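PDB 7LPO: cytoplasmic protein from Cryptococcus neoformans var. grubii serotype A, which probably hydrolyses steryl beta-glucosides, as a sterylglucosidase of glycosyl hydrolase family 5. Local coordinates for residues 213-227 against 357-371. Sequence-based numbering, arbitrary orientation.
Sequences TFFFAGKTYAPKCII and RGKEWALGTCIWAHH
Ile227 and Arg357 form a single beta bridge, their CA atoms 4.5 Å apart, and the hydrogen bond beside it runs from Gly358 N to Ile226 O at 2.8 Å. Two residues further on, a water accepts from Glu360 N and donates to Lys224 O. The indole of Trp361 is clamped: Cys225 CB lies over its six-membered ring, 3.5 Å from the centroid and 7° off the normal, while Cys225 SG sits over the five-membered ring, and Arg357 NH1 lies over the opposite face near the rim, in a guanidinium that also salt-bridges Asp345. With CG anti to the backbone N (chi1 -165°), Trp361 brings its end toward 213-227, where the six-membered ring makes an offset edge-to-face pair with Phe214, planes at 79°. Trp368 completes this aromatic cluster obliquely, its CH2 3.9 Å from Phe214 CE1; Thr213 CG2 packs against the same CH2. In a family whose catalytic domain is a TIM barrel, the contact, its centre about 30 Å from the chain centre, ties the end of helix 206-221 and the type I turn Ala222-Cys225 to loop 357-366 and the short, weakly bonded helix 367-370. His371 is gripped in its own plane at both nitrogens: ND1 donates to Ile367 O, and NE2 accepts from Lys224 N at 3.2 Å. Ala222 CA and Lys224 CD cover opposite faces of that imidazole. Extended beyond CG, the Lys224 chain continues past it, and NZ donates a hydrogen bond to His370 O at 3.1 Å.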
loop_
_atom_site.group_PDB
_atom_site.type_symbol
_atom_site.label_atom_id
_atom_site.label_comp_id
_atom_site.label_asym_id
_atom_site.label_seq_id
_atom_site.Cartn_x
_atom_site.Cartn_y
_atom_site.Cartn_z
ATOM N N THR A 213 5.538 -10.262 16.330
ATOM C CA THR A 213 5.724 -11.650 16.745
ATOM C C THR A 213 4.525 -12.132 17.560
ATOM O O THR A 213 4.065 -13.270 17.393
ATOM C CB THR A 213 7.021 -11.783 17.548
ATOM O OG1 THR A 213 8.138 -11.346 16.767
ATOM C CG2 THR A 213 7.277 -13.218 17.966
ATOM N N PHE A 214 4.007 -11.268 18.443
ATOM C CA PHE A 214 2.756 -11.547 19.141
ATOM C C PHE A 214 1.627 -11.798 18.144
ATOM O O PHE A 214 0.960 -12.837 18.182
ATOM C CB PHE A 214 2.395 -10.368 20.065
ATOM C CG PHE A 214 3.211 -10.273 21.336
ATOM C CD1 PHE A 214 4.069 -11.281 21.733
ATOM C CD2 PHE A 214 3.089 -9.156 22.156
ATOM C CE1 PHE A 214 4.786 -11.183 22.932
ATOM C CE2 PHE A 214 3.815 -9.049 23.349
ATOM C CZ PHE A 214 4.661 -10.059 23.733
ATOM N N PHE A 215 1.414 -10.846 17.229
ATOM C CA PHE A 215 0.255 -10.885 16.336
ATOM C C PHE A 215 0.183 -12.186 15.544
ATOM O O PHE A 215 -0.880 -12.813 15.459
ATOM C CB PHE A 215 0.304 -9.685 15.386
ATOM C CG PHE A 215 -0.943 -9.502 14.554
ATOM C CD1 PHE A 215 -2.067 -8.880 15.086
ATOM C CD2 PHE A 215 -0.985 -9.931 13.233
ATOM C CE1 PHE A 215 -3.201 -8.695 14.333
ATOM C CE2 PHE A 215 -2.129 -9.745 12.472
ATOM C CZ PHE A 215 -3.241 -9.117 13.035
ATOM N N PHE A 216 1.288 -12.589 14.924
ATOM C CA PHE A 216 1.278 -13.706 13.995
ATOM C C PHE A 216 1.686 -15.022 14.625
ATOM O O PHE A 216 1.359 -16.072 14.067
ATOM C CB PHE A 216 2.224 -13.446 12.815
ATOM C CG PHE A 216 1.682 -12.506 11.801
ATOM C CD1 PHE A 216 0.519 -12.796 11.118
ATOM C CD2 PHE A 216 2.331 -11.324 11.532
ATOM C CE1 PHE A 216 0.017 -11.929 10.188
ATOM C CE2 PHE A 216 1.833 -10.450 10.591
ATOM C CZ PHE A 216 0.679 -10.754 9.916
ATOM N N ALA A 217 2.401 -15.000 15.759
ATOM C CA ALA A 217 2.971 -16.240 16.273
ATOM C C ALA A 217 3.143 -16.247 17.786
ATOM O O ALA A 217 3.993 -16.993 18.290
ATOM C CB ALA A 217 4.341 -16.494 15.599
ATOM N N GLY A 218 2.366 -15.448 18.516
ATOM C CA GLY A 218 2.465 -15.448 19.968
ATOM C C GLY A 218 2.327 -16.827 20.587
ATOM O O GLY A 218 2.981 -17.138 21.584
ATOM N N LYS A 219 1.480 -17.679 20.007
ATOM C CA LYS A 219 1.271 -19.005 20.591
ATOM C C LYS A 219 2.509 -19.885 20.478
ATOM O O LYS A 219 2.659 -20.835 21.254
ATOM C CB LYS A 219 0.076 -19.700 19.926
ATOM C CG LYS A 219 -1.271 -19.119 20.318
ATOM C CD LYS A 219 -2.423 -19.843 19.627
ATOM C CE LYS A 219 -2.663 -19.294 18.228
ATOM N NZ LYS A 219 -4.007 -19.673 17.678
ATOM N N THR A 220 3.400 -19.586 19.540
ATOM C CA THR A 220 4.619 -20.358 19.342
ATOM C C THR A 220 5.788 -19.806 20.147
ATOM O O THR A 220 6.533 -20.577 20.761
ATOM C CB THR A 220 4.980 -20.372 17.852
ATOM O OG1 THR A 220 3.924 -20.998 17.116
ATOM C CG2 THR A 220 6.304 -21.104 17.588
ATOM N N TYR A 221 5.949 -18.481 20.175
ATOM C CA TYR A 221 7.135 -17.861 20.743
ATOM C C TYR A 221 6.892 -17.127 22.048
ATOM O O TYR A 221 7.862 -16.859 22.762
ATOM C CB TYR A 221 7.752 -16.886 19.729
ATOM C CG TYR A 221 8.164 -17.582 18.455
ATOM C CD1 TYR A 221 9.191 -18.512 18.454
ATOM C CD2 TYR A 221 7.502 -17.337 17.259
ATOM C CE1 TYR A 221 9.551 -19.177 17.290
ATOM C CE2 TYR A 221 7.850 -17.986 16.108
ATOM C CZ TYR A 221 8.876 -18.905 16.121
ATOM O OH TYR A 221 9.224 -19.567 14.956
ATOM N N ALA A 222 5.644 -16.798 22.383
ATOM C CA ALA A 222 5.308 -16.170 23.663
ATOM C C ALA A 222 4.130 -16.897 24.304
ATOM O O ALA A 222 3.081 -16.301 24.563
ATOM C CB ALA A 222 4.994 -14.685 23.477
ATOM N N PRO A 223 4.270 -18.201 24.564
ATOM C CA PRO A 223 3.131 -18.976 25.101
ATOM C C PRO A 223 2.621 -18.496 26.454
ATOM O O PRO A 223 1.456 -18.752 26.803
ATOM C CB PRO A 223 3.690 -20.404 25.198
ATOM C CG PRO A 223 5.213 -20.236 25.167
ATOM C CD PRO A 223 5.452 -19.042 24.300
ATOM N N LYS A 224 3.451 -17.826 27.237
ATOM C CA LYS A 224 3.021 -17.346 28.536
ATOM C C LYS A 224 2.145 -16.101 28.458
ATOM O O LYS A 224 1.596 -15.687 29.486
ATOM C CB LYS A 224 4.241 -17.029 29.401
ATOM C CG LYS A 224 5.097 -18.213 29.726
ATOM C CD LYS A 224 6.386 -17.790 30.401
ATOM C CE LYS A 224 7.413 -18.910 30.315
ATOM N NZ LYS A 224 8.451 -18.794 31.362
ATOM N N CYS A 225 2.014 -15.483 27.282
ATOM C CA CYS A 225 1.344 -14.186 27.162
ATOM C C CYS A 225 -0.153 -14.414 26.982
ATOM O O CYS A 225 -0.701 -14.395 25.873
ATOM C CB CYS A 225 1.948 -13.380 26.021
ATOM S SG CYS A 225 3.654 -12.864 26.381
ATOM N N ILE A 226 -0.820 -14.623 28.119
ATOM C CA ILE A 226 -2.246 -14.916 28.182
ATOM C C ILE A 226 -3.003 -13.650 28.561
ATOM O O ILE A 226 -2.614 -12.929 29.487
ATOM C CB ILE A 226 -2.530 -16.045 29.196
ATOM C CG1 ILE A 226 -1.916 -17.363 28.722
ATOM C CG2 ILE A 226 -4.031 -16.179 29.433
ATOM C CD1 ILE A 226 -2.305 -17.766 27.325
ATOM N N ILE A 227 -4.109 -13.391 27.868
ATOM C CA ILE A 227 -4.896 -12.179 28.081
ATOM C C ILE A 227 -6.348 -12.507 27.751
ATOM O O ILE A 227 -6.651 -13.018 26.668
ATOM C CB ILE A 227 -4.334 -11.026 27.228
ATOM C CG1 ILE A 227 -5.216 -9.791 27.297
ATOM C CG2 ILE A 227 -4.145 -11.477 25.775
ATOM C CD1 ILE A 227 -4.529 -8.556 26.758
ATOM N N ARG A 357 -5.035 -9.901 32.469
ATOM C CA ARG A 357 -3.760 -10.443 32.033
ATOM C C ARG A 357 -3.376 -11.636 32.898
ATOM O O ARG A 357 -3.528 -11.605 34.122
ATOM C CB ARG A 357 -2.671 -9.374 32.101
ATOM C CG ARG A 357 -1.433 -9.705 31.271
ATOM C CD ARG A 357 -0.365 -8.663 31.488
ATOM N NE ARG A 357 -0.801 -7.328 31.089
ATOM C CZ ARG A 357 -0.869 -6.910 29.827
ATOM N NH1 ARG A 357 -0.546 -7.727 28.831
ATOM N NH2 ARG A 357 -1.271 -5.680 29.558
ATOM N N GLY A 358 -2.890 -12.693 32.248
ATOM C CA GLY A 358 -2.548 -13.910 32.957
ATOM C C GLY A 358 -1.346 -13.733 33.863
ATOM O O GLY A 358 -0.520 -12.839 33.686
ATOM N N LYS A 359 -1.240 -14.626 34.849
ATOM C CA LYS A 359 -0.230 -14.457 35.884
ATOM C C LYS A 359 1.174 -14.825 35.422
ATOM O O LYS A 359 2.145 -14.394 36.044
ATOM C CB LYS A 359 -0.582 -15.286 37.124
ATOM C CG LYS A 359 -1.698 -14.702 38.010
ATOM C CD LYS A 359 -1.447 -13.253 38.475
ATOM C CE LYS A 359 0.023 -12.974 38.810
ATOM N NZ LYS A 359 0.203 -11.662 39.525
ATOM N N GLU A 360 1.330 -15.599 34.361
ATOM C CA GLU A 360 2.673 -15.878 33.867
ATOM C C GLU A 360 3.179 -14.819 32.888
ATOM O O GLU A 360 4.328 -14.905 32.440
ATOM C CB GLU A 360 2.721 -17.271 33.231
ATOM C CG GLU A 360 2.630 -18.425 34.248
ATOM C CD GLU A 360 3.411 -18.164 35.547
ATOM O OE1 GLU A 360 2.787 -17.727 36.549
ATOM O OE2 GLU A 360 4.644 -18.386 35.561
ATOM N N TRP A 361 2.371 -13.813 32.570
ATOM C CA TRP A 361 2.804 -12.703 31.719
ATOM C C TRP A 361 3.513 -11.694 32.603
ATOM O O TRP A 361 2.898 -10.770 33.135
ATOM C CB TRP A 361 1.623 -12.052 31.010
ATOM C CG TRP A 361 2.025 -11.155 29.876
ATOM C CD1 TRP A 361 3.205 -10.465 29.738
ATOM C CD2 TRP A 361 1.251 -10.856 28.710
ATOM N NE1 TRP A 361 3.206 -9.753 28.560
ATOM C CE2 TRP A 361 2.023 -9.978 27.908
ATOM C CE3 TRP A 361 -0.018 -11.244 28.264
ATOM C CZ2 TRP A 361 1.568 -9.485 26.699
ATOM C CZ3 TRP A 361 -0.468 -10.762 27.062
ATOM C CH2 TRP A 361 0.325 -9.888 26.284
ATOM N N ALA A 362 4.822 -11.868 32.765
ATOM C CA ALA A 362 5.588 -10.952 33.597
ATOM C C ALA A 362 5.549 -9.553 32.998
ATOM O O ALA A 362 5.690 -9.372 31.785
ATOM C CB ALA A 362 7.030 -11.434 33.724
ATOM N N LEU A 363 5.328 -8.562 33.853
ATOM C CA LEU A 363 5.289 -7.169 33.451
ATOM C C LEU A 363 6.521 -6.442 33.973
ATOM O O LEU A 363 7.185 -6.882 34.914
ATOM C CB LEU A 363 4.014 -6.494 33.960
ATOM C CG LEU A 363 2.728 -6.971 33.276
ATOM C CD1 LEU A 363 1.502 -6.471 34.048
ATOM C CD2 LEU A 363 2.688 -6.517 31.839
ATOM N N GLY A 364 6.837 -5.325 33.326
ATOM C CA GLY A 364 7.941 -4.506 33.773
ATOM C C GLY A 364 9.308 -5.096 33.537
ATOM O O GLY A 364 10.290 -4.571 34.064
ATOM N N THR A 365 9.399 -6.181 32.781
ATOM C CA THR A 365 10.670 -6.792 32.428
ATOM C C THR A 365 10.514 -7.365 31.025
ATOM O O THR A 365 9.402 -7.477 30.505
ATOM C CB THR A 365 11.072 -7.844 33.467
ATOM O OG1 THR A 365 12.390 -8.327 33.191
ATOM C CG2 THR A 365 10.104 -9.000 33.478
ATOM N N CYS A 366 11.639 -7.704 30.400
ATOM C CA CYS A 366 11.613 -8.151 29.013
ATOM C C CYS A 366 10.860 -9.465 28.882
ATOM O O CYS A 366 11.179 -10.450 29.561
ATOM C CB CYS A 366 13.034 -8.317 28.475
ATOM S SG CYS A 366 13.105 -8.866 26.760
ATOM N N ILE A 367 9.870 -9.485 27.985
ATOM C CA ILE A 367 9.075 -10.688 27.781
ATOM C C ILE A 367 9.880 -11.778 27.084
ATOM O O ILE A 367 9.579 -12.968 27.252
ATOM C CB ILE A 367 7.790 -10.333 27.007
ATOM C CG1 ILE A 367 6.764 -11.465 27.111
ATOM C CG2 ILE A 367 8.087 -10.017 25.544
ATOM C CD1 ILE A 367 6.317 -11.757 28.555
ATOM N N TRP A 368 10.928 -11.412 26.336
ATOM C CA TRP A 368 11.738 -12.420 25.654
ATOM C C TRP A 368 12.734 -13.063 26.604
ATOM O O TRP A 368 12.956 -14.278 26.544
ATOM C CB TRP A 368 12.436 -11.788 24.455
ATOM C CG TRP A 368 11.427 -11.185 23.537
ATOM C CD1 TRP A 368 11.336 -9.880 23.157
ATOM C CD2 TRP A 368 10.330 -11.865 22.911
ATOM N NE1 TRP A 368 10.248 -9.704 22.333
ATOM C CE2 TRP A 368 9.624 -10.912 22.158
ATOM C CE3 TRP A 368 9.883 -13.189 22.914
ATOM C CZ2 TRP A 368 8.505 -11.242 21.405
ATOM C CZ3 TRP A 368 8.774 -13.514 22.175
ATOM C CH2 TRP A 368 8.095 -12.547 21.430
ATOM N N ALA A 369 13.309 -12.270 27.510
ATOM C CA ALA A 369 14.062 -12.847 28.617
ATOM C C ALA A 369 13.179 -13.775 29.437
ATOM O O ALA A 369 13.619 -14.842 29.880
ATOM C CB ALA A 369 14.630 -11.735 29.503
ATOM N N HIS A 370 11.923 -13.382 29.644
ATOM C CA HIS A 370 11.003 -14.182 30.436
ATOM C C HIS A 370 10.693 -15.515 29.777
ATOM O O HIS A 370 10.265 -16.442 30.464
ATOM C CB HIS A 370 9.712 -13.403 30.669
ATOM C CG HIS A 370 8.801 -14.041 31.664
ATOM N ND1 HIS A 370 9.207 -14.361 32.939
ATOM C CD2 HIS A 370 7.507 -14.422 31.570
ATOM C CE1 HIS A 370 8.198 -14.906 33.593
ATOM N NE2 HIS A 370 7.159 -14.963 32.782
ATOM N N HIS A 371 10.887 -15.625 28.467
ATOM C CA HIS A 371 10.758 -16.887 27.758
ATOM C C HIS A 371 12.107 -17.558 27.532
ATOM O O HIS A 371 12.182 -18.534 26.784
ATOM C CB HIS A 371 10.032 -16.663 26.427
ATOM C CG HIS A 371 8.556 -16.482 26.586
ATOM N ND1 HIS A 371 7.981 -15.259 26.858
ATOM C CD2 HIS A 371 7.542 -17.381 26.576
ATOM C CE1 HIS A 371 6.674 -15.409 26.985
ATOM N NE2 HIS A 371 6.381 -16.685 26.809
HETATM O O HOH W 1 -0.186 -16.236 31.817
#